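PDB 4ZGS: putative D-lactate dehydrogenase from Chlamydomonas reinhardtii, which acts as the pyruvate reductase of the algal chloroplast, probably reducing pyruvate to D-lactate with NADH during fermentation. Local coordinates for residues 66-71 / 96-101; 90-95 / 118-123; 192-197 / 202-207. All blocks are in the same frame, centred on the assembly; numbering follows the deposited sequence.

Contact 1. Residues 66-71 / 96-101; sequences PPLDKD and KELAKA
K70 and E97 mark the closest backbone approach between the irregular segment 66-71 and the helical segment 96-101, with K70 CA and E97 CA 6.9 Å apart. The apolar part of the contact is a single leucine pair. The two side chains meet end-on, L68 CD2 against L98 CD1 at 3.9 Å. L68 extends CG away from its own backbone N (chi1 167°), which carries its branched end out of the loop toward the helix. L98 leans from the helix with an extended outer torsion (chi2 -179°), which pushes CD1 forward to the meeting point. Both leucines are buried: Y40 also touches L68, and V103 touches L98. The loop is pinned behind L68, whose backbone N bonds to D88 OD1.

Toward the surface the contact thins. K70 O stands 4.4 Å from E97 CG, a loose touch between a carbonyl and the aliphatic part of the glutamate. The charged ends do not pair, because the K70 side chain leads away from segment 96-101 and lies instead against S93 and V94, earlier in the same helix. Within the helix, E97 O accepts A101 N at 3.0 Å, and A101 also has a backbone bond with G78.

The segment 66-71 belongs to the connection between strands 60-63 and 81-84, while helix 92-101 links strands 81-84 and 105-108. The leucine pair thus fastens an irregular connection to a crossover helix of the five-stranded parallel sheet, with strand order 2-1-3-4-5, the flavodoxin-like substrate domain characteristic of the D-isomer specific 2-hydroxyacid dehydrogenases.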
# COMPACT_ATOMS: atom_id res chain seq x y z
N PRO A 66 10.71 -17.26 -19.61
CA PRO A 66 11.59 -17.59 -18.48
C PRO A 66 13.06 -17.25 -18.75
O PRO A 66 13.46 -17.10 -19.89
CB PRO A 66 11.40 -19.10 -18.29
CG PRO A 66 10.87 -19.60 -19.60
CD PRO A 66 10.02 -18.46 -20.12
N PRO A 67 13.85 -17.08 -17.68
CA PRO A 67 15.29 -16.80 -17.82
C PRO A 67 15.99 -18.02 -18.37
O PRO A 67 15.36 -19.05 -18.63
CB PRO A 67 15.75 -16.53 -16.39
CG PRO A 67 14.75 -17.27 -15.53
CD PRO A 67 13.44 -17.18 -16.26
N LEU A 68 17.30 -17.91 -18.52
CA LEU A 68 18.06 -18.99 -19.08
C LEU A 68 18.63 -19.93 -18.02
O LEU A 68 19.26 -19.50 -17.06
CB LEU A 68 19.17 -18.43 -19.97
CG LEU A 68 20.29 -19.36 -20.45
CD1 LEU A 68 19.73 -20.42 -21.39
CD2 LEU A 68 21.30 -18.48 -21.16
N ASP A 69 18.40 -21.23 -18.24
CA ASP A 69 18.93 -22.32 -17.41
C ASP A 69 19.59 -23.35 -18.27
O ASP A 69 19.83 -23.17 -19.46
CB ASP A 69 17.83 -23.07 -16.64
CG ASP A 69 17.07 -22.19 -15.74
OD1 ASP A 69 17.69 -21.25 -15.21
OD2 ASP A 69 15.86 -22.44 -15.56
N LYS A 70 19.84 -24.47 -17.62
CA LYS A 70 20.43 -25.63 -18.22
C LYS A 70 19.30 -26.24 -19.03
O LYS A 70 19.45 -26.63 -20.19
CB LYS A 70 20.96 -26.59 -17.14
CG LYS A 70 22.09 -26.02 -16.28
CD LYS A 70 22.60 -27.00 -15.20
CE LYS A 70 21.51 -27.35 -14.17
NZ LYS A 70 21.15 -26.22 -13.25
N ASP A 71 18.14 -26.31 -18.38
CA ASP A 71 16.85 -26.64 -18.99
C ASP A 71 16.25 -25.71 -20.06
O ASP A 71 15.59 -26.18 -20.98
CB ASP A 71 15.84 -26.82 -17.87
CG ASP A 71 16.14 -28.03 -17.01
OD1 ASP A 71 16.88 -28.93 -17.48
OD2 ASP A 71 15.66 -28.08 -15.86
N LYS A 96 27.60 -24.92 -22.18
CA LYS A 96 27.88 -26.19 -22.82
C LYS A 96 26.68 -26.55 -23.67
O LYS A 96 26.82 -27.00 -24.80
CB LYS A 96 28.17 -27.29 -21.79
CG LYS A 96 28.68 -28.59 -22.40
CD LYS A 96 29.08 -29.62 -21.33
CE LYS A 96 29.64 -30.89 -21.96
NZ LYS A 96 30.07 -31.90 -20.96
N GLU A 97 25.48 -26.28 -23.15
CA GLU A 97 24.30 -26.68 -23.89
C GLU A 97 23.93 -25.71 -24.99
O GLU A 97 23.44 -26.13 -26.04
CB GLU A 97 23.12 -26.82 -22.91
CG GLU A 97 23.32 -27.95 -21.92
CD GLU A 97 23.65 -29.22 -22.63
OE1 GLU A 97 22.95 -29.53 -23.61
OE2 GLU A 97 24.62 -29.90 -22.23
N LEU A 98 24.30 -24.45 -24.82
CA LEU A 98 24.09 -23.47 -25.88
C LEU A 98 25.02 -23.72 -27.04
O LEU A 98 24.63 -23.54 -28.19
CB LEU A 98 24.30 -22.04 -25.37
CG LEU A 98 23.21 -21.49 -24.45
CD1 LEU A 98 23.51 -20.05 -24.01
CD2 LEU A 98 21.88 -21.59 -25.16
N ALA A 99 26.24 -24.16 -26.75
CA ALA A 99 27.18 -24.46 -27.81
C ALA A 99 26.64 -25.55 -28.73
O ALA A 99 26.64 -25.38 -29.96
CB ALA A 99 28.53 -24.88 -27.22
N LYS A 100 26.13 -26.62 -28.14
CA LYS A 100 25.63 -27.77 -28.90
C LYS A 100 24.30 -27.48 -29.56
O LYS A 100 23.92 -28.14 -30.53
CB LYS A 100 25.50 -28.97 -27.98
CG LYS A 100 26.51 -28.94 -26.86
CD LYS A 100 27.94 -28.97 -27.39
CE LYS A 100 28.35 -30.37 -27.80
NZ LYS A 100 29.80 -30.41 -28.14
N ALA A 101 23.60 -26.47 -29.05
CA ALA A 101 22.40 -25.98 -29.70
C ALA A 101 22.77 -25.29 -31.01
O ALA A 101 21.97 -25.23 -31.94
CB ALA A 101 21.64 -25.01 -28.78

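Contact 2. Residues 90-95 / 118-123; sequences ADASVI and LHACAE
A120 packs its methyl group into the first turn of helix 92-101, against A92 and I95. A120 CB lies 3.7 Å from A92 CA and 3.9 Å from I95 CB, so the methyl touches one residue at its backbone and the other at its branch point. Small side chains permit this closeness, and the CA atoms of A92 and A120 are only 5.2 Å apart. I95 does the rest of the work by straddling two residues of the opposing helix. Its CG1, set beside the backbone N (chi1 -78°), touches C121 SG at 3.7 Å, while CG2 lies against the A120 carbonyl, 3.7 Å from A120 O. A92 lies at the exposed border of this packing, whereas I95, A120 and C121 are buried.

The polar bonds do not link the two segments; they belong to each helix and its immediate neighbours. D91 is the N-cap of helix 92-101. Its OD1 takes the hydroxyl of S93 at 2.8 Å from S93 OG, on the syn side but 32° out of the carboxylate plane. The same oxygen accepts weak bonds from the backbone amides S93 N and V94 N, so three donors converge on one atom. Before the other helix, D117 OD1 accepts from H119 N and, weakly, from A120 N. A120 O, beside I95 CG2, is hydrogen-bonded to H124 ND1.

Helix 92-101 connects strands 81-84 and 105-108, and helix 118-124 connects 105-108 to the outermost strand 127-129. The contact joins these two successive crossover helices side by side, with V128 of that last strand touching C121 and L118, and V116 touching A90.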
# COMPACT_ATOMS: atom_id res chain seq x y z
N ALA A 90 24.56 -17.87 -17.67
CA ALA A 90 25.57 -18.66 -18.35
C ALA A 90 26.67 -18.92 -17.34
O ALA A 90 27.62 -18.15 -17.24
CB ALA A 90 26.11 -17.95 -19.58
N ASP A 91 26.61 -20.06 -16.67
CA ASP A 91 27.72 -20.52 -15.86
C ASP A 91 28.36 -21.56 -16.75
O ASP A 91 27.87 -21.77 -17.85
CB ASP A 91 27.27 -21.05 -14.49
CG ASP A 91 26.24 -22.17 -14.57
OD1 ASP A 91 26.03 -22.71 -15.67
OD2 ASP A 91 25.65 -22.51 -13.52
N ALA A 92 29.38 -22.27 -16.29
CA ALA A 92 30.10 -23.15 -17.20
C ALA A 92 29.20 -24.22 -17.84
O ALA A 92 29.45 -24.65 -18.96
CB ALA A 92 31.26 -23.80 -16.48
N SER A 93 28.13 -24.62 -17.15
CA SER A 93 27.28 -25.71 -17.63
C SER A 93 26.28 -25.32 -18.73
O SER A 93 26.05 -26.10 -19.66
CB SER A 93 26.53 -26.37 -16.46
OG SER A 93 25.60 -25.49 -15.87
N VAL A 94 25.68 -24.13 -18.66
CA VAL A 94 24.68 -23.77 -19.68
C VAL A 94 25.35 -23.34 -20.99
O VAL A 94 24.75 -23.46 -22.06
CB VAL A 94 23.71 -22.64 -19.23
CG1 VAL A 94 22.97 -23.02 -17.96
CG2 VAL A 94 24.44 -21.34 -19.01
N ILE A 95 26.60 -22.87 -20.92
CA ILE A 95 27.34 -22.52 -22.13
C ILE A 95 27.57 -23.81 -22.90
O ILE A 95 27.68 -23.81 -24.12
CB ILE A 95 28.68 -21.80 -21.84
CG1 ILE A 95 28.43 -20.32 -21.50
CG2 ILE A 95 29.55 -21.79 -23.09
CD1 ILE A 95 28.47 -19.98 -20.02
N LEU A 118 33.27 -16.79 -19.33
CA LEU A 118 33.99 -16.51 -20.57
C LEU A 118 35.04 -17.56 -20.80
O LEU A 118 35.55 -17.70 -21.90
CB LEU A 118 34.64 -15.12 -20.52
CG LEU A 118 33.77 -13.90 -20.24
CD1 LEU A 118 34.64 -12.67 -20.07
CD2 LEU A 118 32.79 -13.68 -21.38
N HIS A 119 35.36 -18.29 -19.74
CA HIS A 119 36.31 -19.39 -19.85
C HIS A 119 35.58 -20.58 -20.44
O HIS A 119 36.19 -21.42 -21.11
CB HIS A 119 36.94 -19.74 -18.49
CG HIS A 119 37.87 -18.69 -17.95
ND1 HIS A 119 38.38 -17.67 -18.72
CD2 HIS A 119 38.42 -18.54 -16.72
CE1 HIS A 119 39.18 -16.92 -17.99
NE2 HIS A 119 39.23 -17.43 -16.77
N ALA A 120 34.27 -20.64 -20.22
CA ALA A 120 33.47 -21.69 -20.82
C ALA A 120 33.16 -21.36 -22.28
O ALA A 120 33.22 -22.24 -23.15
CB ALA A 120 32.18 -21.90 -20.03
N CYS A 121 32.92 -20.09 -22.56
CA CYS A 121 32.61 -19.69 -23.93
C CYS A 121 33.82 -19.87 -24.83
O CYS A 121 33.68 -20.28 -25.97
CB CYS A 121 32.15 -18.23 -24.00
SG CYS A 121 30.61 -17.83 -23.14
N ALA A 122 35.01 -19.63 -24.29
CA ALA A 122 36.22 -19.80 -25.07
C ALA A 122 36.36 -21.25 -25.51
O ALA A 122 36.72 -21.52 -26.65
CB ALA A 122 37.43 -19.36 -24.27
N GLU A 123 36.00 -22.17 -24.63
CA GLU A 123 36.19 -23.59 -24.89
C GLU A 123 35.17 -24.13 -25.89
O GLU A 123 35.46 -25.04 -26.66
CB GLU A 123 36.11 -24.38 -23.57
CG GLU A 123 37.30 -24.16 -22.63
CD GLU A 123 37.13 -24.82 -21.26
OE1 GLU A 123 36.13 -25.54 -21.06
OE2 GLU A 123 38.00 -24.63 -20.38

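Contact 3. Residues 192-197 / 202-207; sequences QAARIL and CKVFAY
The beta-alpha-beta unit formed by strand 180-184, helix 188-200 and strand 203-207 belongs to the Rossmann-type NAD-binding domain, and here its helix meets its second strand. L197 O accepts the amide C202 N at 3.1 Å, with an N-H...O angle of 147°. C202 CB lies beside the same carbonyl, 3.4 Å from L197 O, and L197 CD2 lies 4.4 Å from C202 SG. V204 supplies the apolar side: CG2, beside its own backbone N, rests 3.8 Å from L197 C and also touches L197 CB, while CG1, anti to that N (chi1 -175°), turns toward A194 CB at 4.4 Å. The two methyls thus face successive turns of the helix. On the helix's outer side, R195 NE binds Q192 OE1 at 2.7 Å, nearly in the guanidinium plane, and R195 NH2 bonds to I200 O of the third subunit.

Farther along the strand, Y207 touches the bound NAD, and D208 is a cofactor-binding residue. The chemistry implies a buried apolar interface closed by one backbone bond at the helix-to-strand turn, with the charged group kept on the subunit-facing side.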
# COMPACT_ATOMS: atom_id res chain seq x y z
N GLN A 192 27.08 13.96 -15.01
CA GLN A 192 25.71 14.41 -15.22
C GLN A 192 25.06 14.76 -13.88
O GLN A 192 24.25 15.69 -13.81
CB GLN A 192 24.89 13.36 -15.97
CG GLN A 192 25.35 13.11 -17.40
CD GLN A 192 25.47 14.42 -18.21
OE1 GLN A 192 24.65 15.32 -18.08
NE2 GLN A 192 26.51 14.52 -19.01
N ALA A 193 25.41 14.04 -12.82
CA ALA A 193 24.75 14.28 -11.54
C ALA A 193 25.17 15.64 -11.07
O ALA A 193 24.36 16.45 -10.64
CB ALA A 193 25.09 13.18 -10.52
N ALA A 194 26.46 15.91 -11.20
CA ALA A 194 27.03 17.23 -10.91
C ALA A 194 26.40 18.34 -11.76
O ALA A 194 26.01 19.37 -11.22
CB ALA A 194 28.51 17.21 -11.12
N ARG A 195 26.25 18.11 -13.07
CA ARG A 195 25.62 19.11 -13.95
C ARG A 195 24.20 19.42 -13.48
O ARG A 195 23.85 20.59 -13.30
CB ARG A 195 25.58 18.64 -15.41
CG ARG A 195 24.87 19.65 -16.33
CD ARG A 195 24.66 19.14 -17.76
NE ARG A 195 23.85 17.92 -17.81
CZ ARG A 195 22.53 17.89 -17.65
NH1 ARG A 195 21.86 16.73 -17.70
NH2 ARG A 195 21.86 19.01 -17.41
N ILE A 196 23.38 18.38 -13.29
CA ILE A 196 21.98 18.54 -12.87
C ILE A 196 21.86 19.22 -11.50
O ILE A 196 21.04 20.16 -11.30
CB ILE A 196 21.25 17.17 -12.79
CG1 ILE A 196 21.12 16.51 -14.16
CG2 ILE A 196 19.87 17.34 -12.23
CD1 ILE A 196 20.86 14.96 -14.09
N LEU A 197 22.66 18.77 -10.54
CA LEU A 197 22.51 19.28 -9.18
C LEU A 197 22.98 20.74 -9.07
O LEU A 197 22.38 21.54 -8.33
CB LEU A 197 23.23 18.35 -8.18
CG LEU A 197 22.48 17.01 -7.89
CD1 LEU A 197 23.39 15.91 -7.35
CD2 LEU A 197 21.33 17.24 -6.93
N CYS A 202 22.19 23.82 -6.25
CA CYS A 202 22.97 23.36 -5.11
C CYS A 202 24.42 23.82 -5.18
O CYS A 202 24.94 24.12 -6.25
CB CYS A 202 22.93 21.82 -5.02
SG CYS A 202 21.25 21.12 -4.88
N LYS A 203 25.09 23.82 -4.03
CA LYS A 203 26.53 24.05 -4.04
C LYS A 203 27.14 22.67 -4.15
O LYS A 203 27.15 21.90 -3.20
CB LYS A 203 27.00 24.73 -2.75
CG LYS A 203 26.29 26.04 -2.44
CD LYS A 203 26.67 26.52 -1.06
CE LYS A 203 25.92 27.77 -0.67
NZ LYS A 203 26.29 28.22 0.71
N VAL A 204 27.70 22.38 -5.32
CA VAL A 204 28.14 21.03 -5.59
C VAL A 204 29.63 20.92 -5.36
O VAL A 204 30.40 21.79 -5.73
CB VAL A 204 27.78 20.62 -7.00
CG1 VAL A 204 28.14 19.15 -7.23
CG2 VAL A 204 26.30 20.86 -7.24
N PHE A 205 30.03 19.84 -4.70
CA PHE A 205 31.45 19.56 -4.50
C PHE A 205 31.65 18.16 -5.04
O PHE A 205 30.71 17.40 -5.15
CB PHE A 205 31.86 19.71 -3.03
CG PHE A 205 31.80 21.13 -2.55
CD1 PHE A 205 30.59 21.73 -2.23
CD2 PHE A 205 32.96 21.89 -2.44
CE1 PHE A 205 30.53 23.02 -1.80
CE2 PHE A 205 32.91 23.20 -2.01
CZ PHE A 205 31.70 23.77 -1.69
N ALA A 206 32.87 17.85 -5.44
CA ALA A 206 33.13 16.57 -6.07
C ALA A 206 34.39 15.97 -5.53
O ALA A 206 35.32 16.69 -5.13
CB ALA A 206 33.25 16.73 -7.57
N TYR A 207 34.41 14.64 -5.56
CA TYR A 207 35.61 13.90 -5.27
C TYR A 207 35.83 12.86 -6.35
O TYR A 207 34.90 12.13 -6.72
CB TYR A 207 35.53 13.19 -3.92
CG TYR A 207 36.64 12.19 -3.74
CD1 TYR A 207 37.89 12.60 -3.31
CD2 TYR A 207 36.48 10.86 -4.09
CE1 TYR A 207 38.93 11.69 -3.16
CE2 TYR A 207 37.51 9.94 -3.95
CZ TYR A 207 38.73 10.37 -3.48
OH TYR A 207 39.77 9.47 -3.34

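How the contacts relate
Contacts 1 and 2 share helix 92-101 in the substrate domain and touch directly, K70 CD lying 3.4 Å from S93 OG and D69 C 3.4 Å from V94 CG1. Contact 3 lies across the chain's centre in the NAD-binding domain, its centre about 45 Å from that of contact 1 and 42 Å from that of contact 2. Contact 1 is partly exposed, a loop on a helix; contact 2 is mostly buried, helix on helix; contact 3 is wholly buried, helix on strand. All three rest on apolar packing; contact 3 alone adds a backbone hydrogen bond between its segments and lies near the cofactor.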